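Local coordinates for protein CLPV1 (Pseudomonas aeruginosa, PDB 4UQW) that probably recognises the contracted TssB-TssC sheath through this N-terminal domain, so that the Clp-type ATPase can disassemble it during type VI secretion, at residues 121-126 against 131-136; 24-29 against 36-41; 113-118 against 154-159. One frame throughout, in Å; residues are numbered along the deposited sequence.

Contact 1: 121-126 against 131-136; sequences IGILKT and HALTGL
With CG of L133 anti to the backbone N (chi1 -178°), its CD2 branch is carried toward I123 and L124, and CG2 of I123, itself anti to the backbone N, reaches out to meet it. CG2 of I123 lies 3.8 Å from CB of L133 and 3.9 Å from its CD2, so a single methyl group touches both the root and one branch of the leucine. The two side chains cross at about a right angle. L124 joins through its far end: CD2 of L124 comes to 4.1 Å from CD2 of L133, making that one L133 methyl the point where both residues of the first helix converge. All three side chains are buried, and the contact between the segments is purely apolar.

The motif is two consecutive helices, 116-124 and 127-136, joined by a tight turn at K125 and T126, the second swinging steeply away from the first, so that I123 and L133 are nearest across the corner, 7.7 Å apart between their CA atoms. At the turn T126 occupies the N-cap position of the second helix, but its hydroxyl looks backward, OG1 of T126 donating to O of G122 over 2.9 Å. The donor lies nearly in line with that carbonyl, at a C=O...OG1 angle of 160°, and ties the turn to the helix just ended. F44 of helix 40-49 touches both I123 and L133, while F140 packs on L133 and V145 on L124. A weak hydrogen bond from NE of R130 reaches O of L124 across the turn.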
ATOM      1  N   ILE A 121      -4.073  -6.180   4.349  1.00 14.61           N
ATOM      2  CA  ILE A 121      -4.210  -7.560   4.746  1.00 14.56           C
ATOM      3  C   ILE A 121      -3.249  -8.431   3.949  1.00 14.65           C
ATOM      4  O   ILE A 121      -2.556  -9.289   4.529  1.00 16.20           O
ATOM      5  CB  ILE A 121      -5.654  -8.047   4.523  1.00 15.49           C
ATOM      6  CG1 ILE A 121      -6.557  -7.383   5.574  1.00 14.65           C
ATOM      7  CG2 ILE A 121      -5.747  -9.590   4.612  1.00 16.74           C
ATOM      8  CD1 ILE A 121      -8.065  -7.514   5.222  1.00 17.60           C
ATOM      9  N   GLY A 122      -3.162  -8.225   2.639  1.00 14.03           N
ATOM     10  CA  GLY A 122      -2.294  -9.083   1.833  1.00 13.98           C
ATOM     11  C   GLY A 122      -0.821  -8.932   2.265  1.00 15.55           C
ATOM     12  O   GLY A 122      -0.046  -9.910   2.300  1.00 15.91           O
ATOM     13  N   ILE A 123      -0.415  -7.693   2.548  1.00 14.12           N
ATOM     14  CA  ILE A 123       0.939  -7.468   3.068  1.00 12.88           C
ATOM     15  C   ILE A 123       1.179  -8.176   4.403  1.00 16.11           C
ATOM     16  O   ILE A 123       2.205  -8.815   4.603  1.00 16.76           O
ATOM     17  CB  ILE A 123       1.173  -5.917   3.166  1.00 13.89           C
ATOM     18  CG1 ILE A 123       1.356  -5.307   1.768  1.00 14.16           C
ATOM     19  CG2 ILE A 123       2.406  -5.569   4.068  1.00 17.93           C
ATOM     20  CD1 ILE A 123       1.234  -3.732   1.735  1.00 15.90           C
ATOM     21  N   LEU A 124       0.234  -8.048   5.327  1.00 16.10           N
ATOM     22  CA  LEU A 124       0.446  -8.664   6.637  1.00 17.51           C
ATOM     23  C   LEU A 124       0.517 -10.172   6.575  1.00 19.91           C
ATOM     24  O   LEU A 124       1.180 -10.810   7.410  1.00 21.62           O
ATOM     25  CB  LEU A 124      -0.666  -8.256   7.637  1.00 18.50           C
ATOM     26  CG  LEU A 124      -0.674  -6.761   7.996  1.00 18.55           C
ATOM     27  CD1 LEU A 124      -1.950  -6.397   8.778  1.00 21.84           C
ATOM     28  CD2 LEU A 124       0.613  -6.378   8.750  1.00 19.27           C
ATOM     29  N   LYS A 125      -0.147 -10.760   5.587  1.00 18.06           N
ATOM     30  CA  LYS A 125      -0.138 -12.212   5.427  1.00 19.06           C
ATOM     31  C   LYS A 125       1.032 -12.777   4.663  1.00 25.04           C
ATOM     32  O   LYS A 125       1.116 -13.996   4.506  1.00 27.60           O
ATOM     33  CB  LYS A 125      -1.417 -12.642   4.743  1.00 21.43           C
ATOM     34  CG  LYS A 125      -2.667 -12.430   5.558  1.00 22.39           C
ATOM     35  CD  LYS A 125      -2.729 -13.334   6.796  1.00 27.24           C
ATOM     36  CE  LYS A 125      -2.961 -14.820   6.435  1.00 32.86           C
ATOM     37  NZ  LYS A 125      -3.090 -15.625   7.717  1.00 39.29           N
ATOM     38  N   THR A 126       1.950 -11.933   4.212  1.00 18.82           N
ATOM     39  CA  THR A 126       3.101 -12.388   3.429  1.00 18.14           C
ATOM     40  C   THR A 126       4.353 -11.971   4.206  1.00 17.21           C
ATOM     41  O   THR A 126       4.587 -10.794   4.265  1.00 18.84           O
ATOM     42  CB  THR A 126       3.096 -11.729   2.058  1.00 23.96           C
ATOM     43  OG1 THR A 126       1.815 -11.958   1.418  1.00 30.18           O
ATOM     44  CG2 THR A 126       4.266 -12.255   1.166  1.00 26.36           C
ATOM     45  N   HIS A 131       7.601  -7.664   6.645  1.00 20.70           N
ATOM     46  CA  HIS A 131       8.899  -7.206   7.149  1.00 21.94           C
ATOM     47  C   HIS A 131       9.263  -5.885   6.503  1.00 21.05           C
ATOM     48  O   HIS A 131       9.816  -4.957   7.176  1.00 22.56           O
ATOM     49  CB  HIS A 131       9.965  -8.303   6.894  1.00 24.46           C
ATOM     50  CG  HIS A 131      11.358  -7.917   7.256  1.00 37.69           C
ATOM     51  ND1 HIS A 131      11.794  -7.840   8.560  1.00 43.56           N
ATOM     52  CD2 HIS A 131      12.421  -7.601   6.476  1.00 43.28           C
ATOM     53  CE1 HIS A 131      13.070  -7.487   8.569  1.00 44.89           C
ATOM     54  NE2 HIS A 131      13.472  -7.335   7.317  1.00 43.86           N
ATOM     55  N   ALA A 132       8.958  -5.760   5.209  1.00 20.69           N
ATOM     56  CA  ALA A 132       9.217  -4.465   4.558  1.00 21.10           C
ATOM     57  C   ALA A 132       8.408  -3.341   5.176  1.00 22.04           C
ATOM     58  O   ALA A 132       8.907  -2.235   5.415  1.00 21.70           O
ATOM     59  CB  ALA A 132       8.925  -4.569   3.047  1.00 21.55           C
ATOM     60  N   LEU A 133       7.146  -3.632   5.443  1.00 18.46           N
ATOM     61  CA  LEU A 133       6.235  -2.658   5.990  1.00 21.11           C
ATOM     62  C   LEU A 133       6.680  -2.204   7.381  1.00 21.84           C
ATOM     63  O   LEU A 133       6.709  -0.986   7.685  1.00 20.59           O
ATOM     64  CB  LEU A 133       4.821  -3.326   6.011  1.00 21.15           C
ATOM     65  CG  LEU A 133       3.748  -2.376   6.532  1.00 28.64           C
ATOM     66  CD1 LEU A 133       3.427  -1.334   5.455  1.00 27.50           C
ATOM     67  CD2 LEU A 133       2.541  -3.149   7.079  1.00 28.80           C
ATOM     68  N   THR A 134       7.036  -3.145   8.256  1.00 21.90           N
ATOM     69  CA  THR A 134       7.457  -2.723   9.597  1.00 21.71           C
ATOM     70  C   THR A 134       8.810  -2.037   9.565  1.00 24.79           C
ATOM     71  O   THR A 134       9.098  -1.241  10.419  1.00 25.46           O
ATOM     72  CB  THR A 134       7.450  -3.915  10.598  1.00 24.75           C
ATOM     73  OG1 THR A 134       8.426  -4.911  10.209  1.00 29.98           O
ATOM     74  CG2 THR A 134       6.070  -4.570  10.622  1.00 29.87           C
ATOM     75  N   GLY A 135       9.615  -2.320   8.541  1.00 22.49           N
ATOM     76  CA  GLY A 135      10.854  -1.598   8.330  1.00 24.78           C
ATOM     77  C   GLY A 135      10.612  -0.107   8.090  1.00 21.01           C
ATOM     78  O   GLY A 135      11.420   0.712   8.529  1.00 24.53           O
ATOM     79  N   LEU A 136       9.515   0.251   7.455  1.00 20.89           N
ATOM     80  CA  LEU A 136       9.136   1.640   7.259  1.00 21.15           C
ATOM     81  C   LEU A 136       8.725   2.320   8.553  1.00 21.27           C
ATOM     82  O   LEU A 136       9.092   3.470   8.818  1.00 22.36           O
ATOM     83  CB  LEU A 136       7.997   1.738   6.239  1.00 20.09           C
ATOM     84  CG  LEU A 136       8.338   1.209   4.841  1.00 21.04           C
ATOM     85  CD1 LEU A 136       7.156   1.387   3.917  1.00 21.74           C
ATOM     86  CD2 LEU A 136       9.550   1.958   4.299  1.00 22.96           C
TER

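Contact 2: 24-29 against 36-41; sequences EAATVF and PYVELV
V38 spreads its two methyl groups over helix 17-33, one against A26 and the other against T27. With CG1 turned anti to the backbone N (chi1 -172°), the CG1 methyl rests 3.8 Å from CB of A26 and 4.0 Å from the carbonyl carbon of the same residue. The CG2 branch lies beside V38's own backbone N and lands on T27, at 3.8 Å from both its CA and its OG1. A valine thus straddles two successive residues of the helix, touching backbone as well as side chain.

In the fold, V38 belongs to the short strand 37-38, which pairs in parallel with strand 89-90 through backbone bonds from V38 to D89 and S91, and its side chain lays this two-stranded sheet of an otherwise largely helical domain on helix 17-33. V38 also touches L90, one of the residues that line the benzamidine pocket seen in this structure together with R8, F12 and Y20. Directly after V38, E39 takes the N-cap position of helix 40-49.

The T27 side chain meets V38 at about a right angle. Its OG1 is turned back along the helix, beside the backbone N, where it hydrogen-bonds to O of I23; toward V38 CG2 it offers only van der Waals contact.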
ATOM      1  N   GLU A  24      -0.283   6.329  -9.267  1.00 15.53           N
ATOM      2  CA  GLU A  24       0.105   7.387 -10.207  1.00 16.46           C
ATOM      3  C   GLU A  24       0.764   8.530  -9.471  1.00 17.42           C
ATOM      4  O   GLU A  24       1.821   9.000  -9.890  1.00 18.13           O
ATOM      5  CB  GLU A  24      -1.135   7.842 -10.997  1.00 19.94           C
ATOM      6  CG  GLU A  24      -0.787   8.884 -12.049  1.00 21.45           C
ATOM      7  CD  GLU A  24      -1.991   9.269 -12.931  1.00 30.86           C
ATOM      8  OE1 GLU A  24      -3.060   8.628 -12.808  1.00 37.12           O
ATOM      9  OE2 GLU A  24      -1.806  10.182 -13.750  1.00 35.37           O
ATOM     10  N   ALA A  25       0.173   8.998  -8.379  1.00 17.66           N
ATOM     11  CA  ALA A  25       0.738  10.107  -7.610  1.00 18.22           C
ATOM     12  C   ALA A  25       2.091   9.715  -7.042  1.00 17.06           C
ATOM     13  O   ALA A  25       3.021  10.557  -6.989  1.00 20.37           O
ATOM     14  CB  ALA A  25      -0.206  10.517  -6.481  1.00 21.45           C
ATOM     15  N   ALA A  26       2.211   8.458  -6.574  1.00 16.34           N
ATOM     16  CA  ALA A  26       3.478   7.968  -6.055  1.00 17.77           C
ATOM     17  C   ALA A  26       4.545   7.957  -7.107  1.00 16.74           C
ATOM     18  O   ALA A  26       5.720   8.212  -6.793  1.00 17.71           O
ATOM     19  CB  ALA A  26       3.308   6.559  -5.537  1.00 17.19           C
ATOM     20  N   THR A  27       4.147   7.642  -8.338  1.00 17.60           N
ATOM     21  CA  THR A  27       5.118   7.652  -9.432  1.00 18.17           C
ATOM     22  C   THR A  27       5.602   9.066  -9.701  1.00 17.92           C
ATOM     23  O   THR A  27       6.802   9.295  -9.893  1.00 18.36           O
ATOM     24  CB  THR A  27       4.457   7.052 -10.712  1.00 15.46           C
ATOM     25  OG1 THR A  27       4.148   5.681 -10.469  1.00 16.59           O
ATOM     26  CG2 THR A  27       5.402   7.132 -11.910  1.00 20.06           C
ATOM     27  N   VAL A  28       4.687  10.017  -9.735  1.00 17.29           N
ATOM     28  CA  VAL A  28       5.074  11.413 -10.003  1.00 19.88           C
ATOM     29  C   VAL A  28       6.032  11.891  -8.894  1.00 20.75           C
ATOM     30  O   VAL A  28       7.074  12.543  -9.157  1.00 21.46           O
ATOM     31  CB  VAL A  28       3.850  12.309 -10.064  1.00 21.80           C
ATOM     32  CG1 VAL A  28       4.260  13.839 -10.039  1.00 27.09           C
ATOM     33  CG2 VAL A  28       2.990  11.917 -11.296  1.00 24.89           C
ATOM     34  N   PHE A  29       5.711  11.549  -7.648  1.00 21.79           N
ATOM     35  CA  PHE A  29       6.558  11.964  -6.505  1.00 20.55           C
ATOM     36  C   PHE A  29       7.926  11.322  -6.559  1.00 21.38           C
ATOM     37  O   PHE A  29       8.950  11.990  -6.337  1.00 22.33           O
ATOM     38  CB  PHE A  29       5.834  11.586  -5.200  1.00 23.54           C
ATOM     39  CG  PHE A  29       6.552  11.982  -3.933  1.00 28.17           C
ATOM     40  CD1 PHE A  29       7.500  11.151  -3.372  1.00 44.85           C
ATOM     41  CD2 PHE A  29       6.227  13.153  -3.284  1.00 31.34           C
ATOM     42  CE1 PHE A  29       8.144  11.496  -2.193  1.00 49.58           C
ATOM     43  CE2 PHE A  29       6.848  13.500  -2.095  1.00 35.56           C
ATOM     44  CZ  PHE A  29       7.809  12.669  -1.556  1.00 38.23           C
ATOM     45  N   PRO A  36      14.875   5.599  -7.521  1.00 18.18           N
ATOM     46  CA  PRO A  36      14.910   4.710  -8.686  1.00 19.20           C
ATOM     47  C   PRO A  36      13.672   3.839  -8.843  1.00 19.07           C
ATOM     48  O   PRO A  36      13.350   3.422  -9.990  1.00 18.87           O
ATOM     49  CB  PRO A  36      16.150   3.828  -8.445  1.00 20.13           C
ATOM     50  CG  PRO A  36      16.344   3.887  -6.942  1.00 23.40           C
ATOM     51  CD  PRO A  36      15.938   5.299  -6.549  1.00 17.63           C
ATOM     52  N   TYR A  37      12.950   3.595  -7.733  1.00 16.09           N
ATOM     53  CA  TYR A  37      11.770   2.693  -7.765  1.00 13.81           C
ATOM     54  C   TYR A  37      10.649   3.299  -7.001  1.00 15.45           C
ATOM     55  O   TYR A  37      10.848   3.851  -5.909  1.00 16.87           O
ATOM     56  CB  TYR A  37      12.091   1.259  -7.158  1.00 15.24           C
ATOM     57  CG  TYR A  37      13.151   0.577  -7.999  1.00 16.83           C
ATOM     58  CD1 TYR A  37      12.802  -0.036  -9.205  1.00 18.17           C
ATOM     59  CD2 TYR A  37      14.502   0.648  -7.640  1.00 19.15           C
ATOM     60  CE1 TYR A  37      13.773  -0.585 -10.033  1.00 20.12           C
ATOM     61  CE2 TYR A  37      15.481   0.119  -8.455  1.00 19.51           C
ATOM     62  CZ  TYR A  37      15.108  -0.502  -9.638  1.00 19.16           C
ATOM     63  OH  TYR A  37      16.079  -1.026 -10.455  1.00 21.01           O
ATOM     64  N   VAL A  38       9.436   3.186  -7.564  1.00 14.30           N
ATOM     65  CA  VAL A  38       8.221   3.504  -6.834  1.00 14.50           C
ATOM     66  C   VAL A  38       7.970   2.379  -5.802  1.00 16.33           C
ATOM     67  O   VAL A  38       7.801   1.221  -6.164  1.00 15.53           O
ATOM     68  CB  VAL A  38       7.032   3.623  -7.764  1.00 13.53           C
ATOM     69  CG1 VAL A  38       5.841   4.147  -6.988  1.00 17.68           C
ATOM     70  CG2 VAL A  38       7.385   4.596  -8.905  1.00 16.60           C
ATOM     71  N   GLU A  39       8.069   2.744  -4.523  1.00 13.98           N
ATOM     72  CA  GLU A  39       8.049   1.761  -3.438  1.00 14.23           C
ATOM     73  C   GLU A  39       6.794   1.830  -2.639  1.00 13.59           C
ATOM     74  O   GLU A  39       5.977   2.749  -2.780  1.00 13.50           O
ATOM     75  CB  GLU A  39       9.209   2.020  -2.482  1.00 14.87           C
ATOM     76  CG  GLU A  39      10.579   1.739  -3.125  1.00 18.14           C
ATOM     77  CD  GLU A  39      11.684   1.779  -2.108  1.00 33.17           C
ATOM     78  OE1 GLU A  39      11.400   1.744  -0.880  1.00 29.63           O
ATOM     79  OE2 GLU A  39      12.845   1.858  -2.553  1.00 38.74           O
ATOM     80  N   LEU A  40       6.647   0.815  -1.776  1.00 13.80           N
ATOM     81  CA  LEU A  40       5.542   0.861  -0.851  1.00 15.46           C
ATOM     82  C   LEU A  40       5.514   2.186  -0.044  1.00 14.98           C
ATOM     83  O   LEU A  40       4.434   2.742   0.213  1.00 14.35           O
ATOM     84  CB  LEU A  40       5.596  -0.304   0.118  1.00 16.26           C
ATOM     85  CG  LEU A  40       5.346  -1.698  -0.436  1.00 15.53           C
ATOM     86  CD1 LEU A  40       5.603  -2.755   0.689  1.00 19.02           C
ATOM     87  CD2 LEU A  40       3.942  -1.834  -0.951  1.00 18.78           C
ATOM     88  N   VAL A  41       6.703   2.705   0.341  1.00 14.89           N
ATOM     89  CA  VAL A  41       6.669   3.925   1.152  1.00 15.30           C
ATOM     90  C   VAL A  41       6.080   5.117   0.330  1.00 15.25           C
ATOM     91  O   VAL A  41       5.305   5.920   0.872  1.00 15.02           O
ATOM     92  CB  VAL A  41       8.067   4.249   1.707  1.00 15.16           C
ATOM     93  CG1 VAL A  41       9.059   4.602   0.587  1.00 17.18           C
ATOM     94  CG2 VAL A  41       7.972   5.429   2.695  1.00 18.61           C
TER

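Contact 3: 113-118 against 154-159; sequences QVRTGY and EYVGAS
R115 and V156 approach from opposite directions, and the guanidinium end of R115 forms the tight part of this contact. NH2 of R115 lies 3.8 Å from CG2 of V156 and 4.1 Å from OG of S159, both met obliquely to the guanidinium plane; these are packing contacts. The chain gets there by setting CG between the backbone N and the carbonyl carbon (chi1 55°) and bending again at chi3. On the way, CG of R115 passes 3.5 Å above the centre of the Y118 ring.

The polar ends are held by a shared neighbour. D54 forms a salt bridge with NE of R115, takes a hydrogen bond from N of G117 and is bonded to OG of S159, while N162 accepts from NH2 of R115. The aspartate would be expected to stabilise the positive charge of the arginine.

Beyond V156 the packing gives way to solvent: G157 and A158 are exposed, the glycine with a positive phi and A158 with its CB directed away from 113-118. Their chain nevertheless curls back, as N of S159 bonds to O of V156 over 3.0 Å, which returns S159 to the buried side. The result is a type II' beta turn ending helix 152-156, pinned through R115 and D54 to the N-terminal end of helix 116-124, close to the C terminus of this largely helical Clp amino-terminal domain.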
ATOM      1  N   GLN A 113     -12.797  -5.317  -6.771  1.00 16.54           N
ATOM      2  CA  GLN A 113     -11.739  -4.292  -6.776  1.00 17.67           C
ATOM      3  C   GLN A 113     -10.922  -4.363  -5.512  1.00 16.66           C
ATOM      4  O   GLN A 113     -11.419  -4.701  -4.443  1.00 17.72           O
ATOM      5  CB  GLN A 113     -12.309  -2.903  -6.863  1.00 18.87           C
ATOM      6  CG  GLN A 113     -13.196  -2.685  -8.084  1.00 21.80           C
ATOM      7  CD  GLN A 113     -13.671  -1.267  -8.048  1.00 32.44           C
ATOM      8  OE1 GLN A 113     -12.968  -0.411  -8.470  1.00 27.74           O
ATOM      9  NE2 GLN A 113     -14.839  -1.021  -7.465  1.00 45.14           N
ATOM     10  N   VAL A 114      -9.645  -4.044  -5.642  1.00 13.55           N
ATOM     11  CA  VAL A 114      -8.744  -4.061  -4.489  1.00 14.01           C
ATOM     12  C   VAL A 114      -8.680  -2.670  -3.868  1.00 14.43           C
ATOM     13  O   VAL A 114      -8.239  -1.708  -4.502  1.00 16.19           O
ATOM     14  CB  VAL A 114      -7.345  -4.545  -4.935  1.00 14.10           C
ATOM     15  CG1 VAL A 114      -6.282  -4.490  -3.783  1.00 16.36           C
ATOM     16  CG2 VAL A 114      -7.446  -5.950  -5.590  1.00 15.83           C
ATOM     17  N   ARG A 115      -9.172  -2.575  -2.635  1.00 13.98           N
ATOM     18  CA  ARG A 115      -9.107  -1.351  -1.849  1.00 13.39           C
ATOM     19  C   ARG A 115      -7.864  -1.379  -0.981  1.00 15.40           C
ATOM     20  O   ARG A 115      -7.223  -2.428  -0.768  1.00 15.21           O
ATOM     21  CB  ARG A 115     -10.375  -1.189  -0.987  1.00 15.60           C
ATOM     22  CG  ARG A 115     -10.687  -2.392  -0.055  1.00 14.49           C
ATOM     23  CD  ARG A 115     -12.140  -2.320   0.483  1.00 17.73           C
ATOM     24  NE  ARG A 115     -12.330  -1.133   1.302  1.00 18.26           N
ATOM     25  CZ  ARG A 115     -13.536  -0.766   1.724  1.00 17.46           C
ATOM     26  NH1 ARG A 115     -14.621  -1.475   1.349  1.00 20.54           N
ATOM     27  NH2 ARG A 115     -13.652   0.290   2.505  1.00 17.51           N
ATOM     28  N   THR A 116      -7.519  -0.239  -0.416  1.00 14.63           N
ATOM     29  CA  THR A 116      -6.239  -0.223   0.313  1.00 15.01           C
ATOM     30  C   THR A 116      -6.268  -1.095   1.569  1.00 13.79           C
ATOM     31  O   THR A 116      -5.211  -1.627   1.956  1.00 13.23           O
ATOM     32  CB  THR A 116      -5.747   1.215   0.659  1.00 16.66           C
ATOM     33  OG1 THR A 116      -6.631   1.852   1.572  1.00 15.61           O
ATOM     34  CG2 THR A 116      -5.624   2.051  -0.623  1.00 15.57           C
ATOM     35  N   GLY A 117      -7.439  -1.384   2.141  1.00 15.17           N
ATOM     36  CA  GLY A 117      -7.446  -2.229   3.315  1.00 15.91           C
ATOM     37  C   GLY A 117      -7.130  -3.660   2.913  1.00 15.19           C
ATOM     38  O   GLY A 117      -6.550  -4.406   3.714  1.00 15.41           O
ATOM     39  N   TYR A 118      -7.479  -4.058   1.676  1.00 14.44           N
ATOM     40  CA  TYR A 118      -7.071  -5.406   1.237  1.00 15.83           C
ATOM     41  C   TYR A 118      -5.574  -5.453   0.949  1.00 15.01           C
ATOM     42  O   TYR A 118      -4.957  -6.511   1.122  1.00 15.27           O
ATOM     43  CB  TYR A 118      -7.826  -5.830  -0.035  1.00 15.50           C
ATOM     44  CG  TYR A 118      -9.326  -5.849   0.108  1.00 14.82           C
ATOM     45  CD1 TYR A 118      -9.950  -5.873   1.328  1.00 14.90           C
ATOM     46  CD2 TYR A 118     -10.108  -5.827  -1.044  1.00 15.49           C
ATOM     47  CE1 TYR A 118     -11.354  -5.910   1.434  1.00 16.74           C
ATOM     48  CE2 TYR A 118     -11.513  -5.862  -0.969  1.00 18.16           C
ATOM     49  CZ  TYR A 118     -12.111  -5.875   0.263  1.00 19.67           C
ATOM     50  OH  TYR A 118     -13.495  -5.834   0.364  1.00 21.44           O
ATOM     51  N   GLU A 154     -15.510  -2.765  10.833  1.00 21.36           N
ATOM     52  CA  GLU A 154     -15.289  -1.926  11.999  1.00 21.24           C
ATOM     53  C   GLU A 154     -13.994  -1.106  11.819  1.00 22.96           C
ATOM     54  O   GLU A 154     -13.919   0.061  12.225  1.00 23.58           O
ATOM     55  CB  GLU A 154     -15.184  -2.791  13.246  1.00 23.03           C
ATOM     56  CG  GLU A 154     -14.952  -1.954  14.485  1.00 25.58           C
ATOM     57  CD  GLU A 154     -14.931  -2.801  15.764  1.00 36.24           C
ATOM     58  OE1 GLU A 154     -15.290  -3.995  15.725  1.00 35.22           O
ATOM     59  OE2 GLU A 154     -14.580  -2.250  16.817  1.00 48.51           O
ATOM     60  N   TYR A 155     -12.959  -1.738  11.261  1.00 21.39           N
ATOM     61  CA  TYR A 155     -11.696  -1.016  11.091  1.00 18.53           C
ATOM     62  C   TYR A 155     -11.782   0.069  10.027  1.00 23.40           C
ATOM     63  O   TYR A 155     -11.166   1.126  10.198  1.00 24.35           O
ATOM     64  CB  TYR A 155     -10.526  -2.001  10.800  1.00 17.21           C
ATOM     65  CG  TYR A 155      -9.976  -2.575  12.085  1.00 21.03           C
ATOM     66  CD1 TYR A 155     -10.676  -3.556  12.781  1.00 28.86           C
ATOM     67  CD2 TYR A 155      -8.775  -2.116  12.610  1.00 28.93           C
ATOM     68  CE1 TYR A 155     -10.208  -4.049  13.985  1.00 34.39           C
ATOM     69  CE2 TYR A 155      -8.285  -2.641  13.812  1.00 28.02           C
ATOM     70  CZ  TYR A 155      -9.003  -3.589  14.480  1.00 41.19           C
ATOM     71  OH  TYR A 155      -8.534  -4.088  15.682  1.00 45.75           O
ATOM     72  N   VAL A 156     -12.560  -0.118   8.954  1.00 20.44           N
ATOM     73  CA  VAL A 156     -12.482   0.894   7.914  1.00 17.26           C
ATOM     74  C   VAL A 156     -13.579   1.954   8.044  1.00 20.47           C
ATOM     75  O   VAL A 156     -13.506   2.964   7.345  1.00 19.60           O
ATOM     76  CB  VAL A 156     -12.488   0.324   6.493  1.00 16.36           C
ATOM     77  CG1 VAL A 156     -11.278  -0.623   6.279  1.00 17.38           C
ATOM     78  CG2 VAL A 156     -13.826  -0.448   6.185  1.00 18.14           C
ATOM     79  N   GLY A 157     -14.559   1.747   8.931  1.00 18.73           N
ATOM     80  CA  GLY A 157     -15.522   2.809   9.258  1.00 23.32           C
ATOM     81  C   GLY A 157     -16.200   3.398   8.029  1.00 20.96           C
ATOM     82  O   GLY A 157     -16.788   2.670   7.223  1.00 21.91           O
ATOM     83  N   ALA A 158     -16.136   4.728   7.890  1.00 21.16           N
ATOM     84  CA  ALA A 158     -16.826   5.385   6.781  1.00 21.70           C
ATOM     85  C   ALA A 158     -15.841   5.778   5.664  1.00 21.39           C
ATOM     86  O   ALA A 158     -16.080   6.743   4.918  1.00 21.95           O
ATOM     87  CB  ALA A 158     -17.615   6.629   7.291  1.00 23.58           C
ATOM     88  N   SER A 159     -14.803   4.976   5.485  1.00 18.79           N
ATOM     89  CA  SER A 159     -13.855   5.219   4.394  1.00 17.07           C
ATOM     90  C   SER A 159     -14.510   5.464   3.045  1.00 18.90           C
ATOM     91  O   SER A 159     -15.486   4.821   2.712  1.00 19.66           O
ATOM     92  CB  SER A 159     -12.953   3.993   4.259  1.00 15.78           C
ATOM     93  OG  SER A 159     -12.135   4.058   3.072  1.00 18.22           O
TER

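How the contacts relate
From the N terminus, contact 2 closes first, laying strand 37-38, just ahead of helix 40-49, onto helix 17-33 across a six-residue connection. The chain then runs on through helix 92-108 to residue 113, where the long loop of contact 3 opens; it closes only at 154-159. Within that loop lies the short loop closed by contact 1, and contacts 1 and 3 share helix 116-124, one at each end. Contacts 1 and 2 follow one another in sequence yet touch in space: CD1 of L136 packs 3.7 Å from CB of V41. Contacts 2 and 3 lie on opposite sides of the chain's centre, their own centres about 21 Å apart.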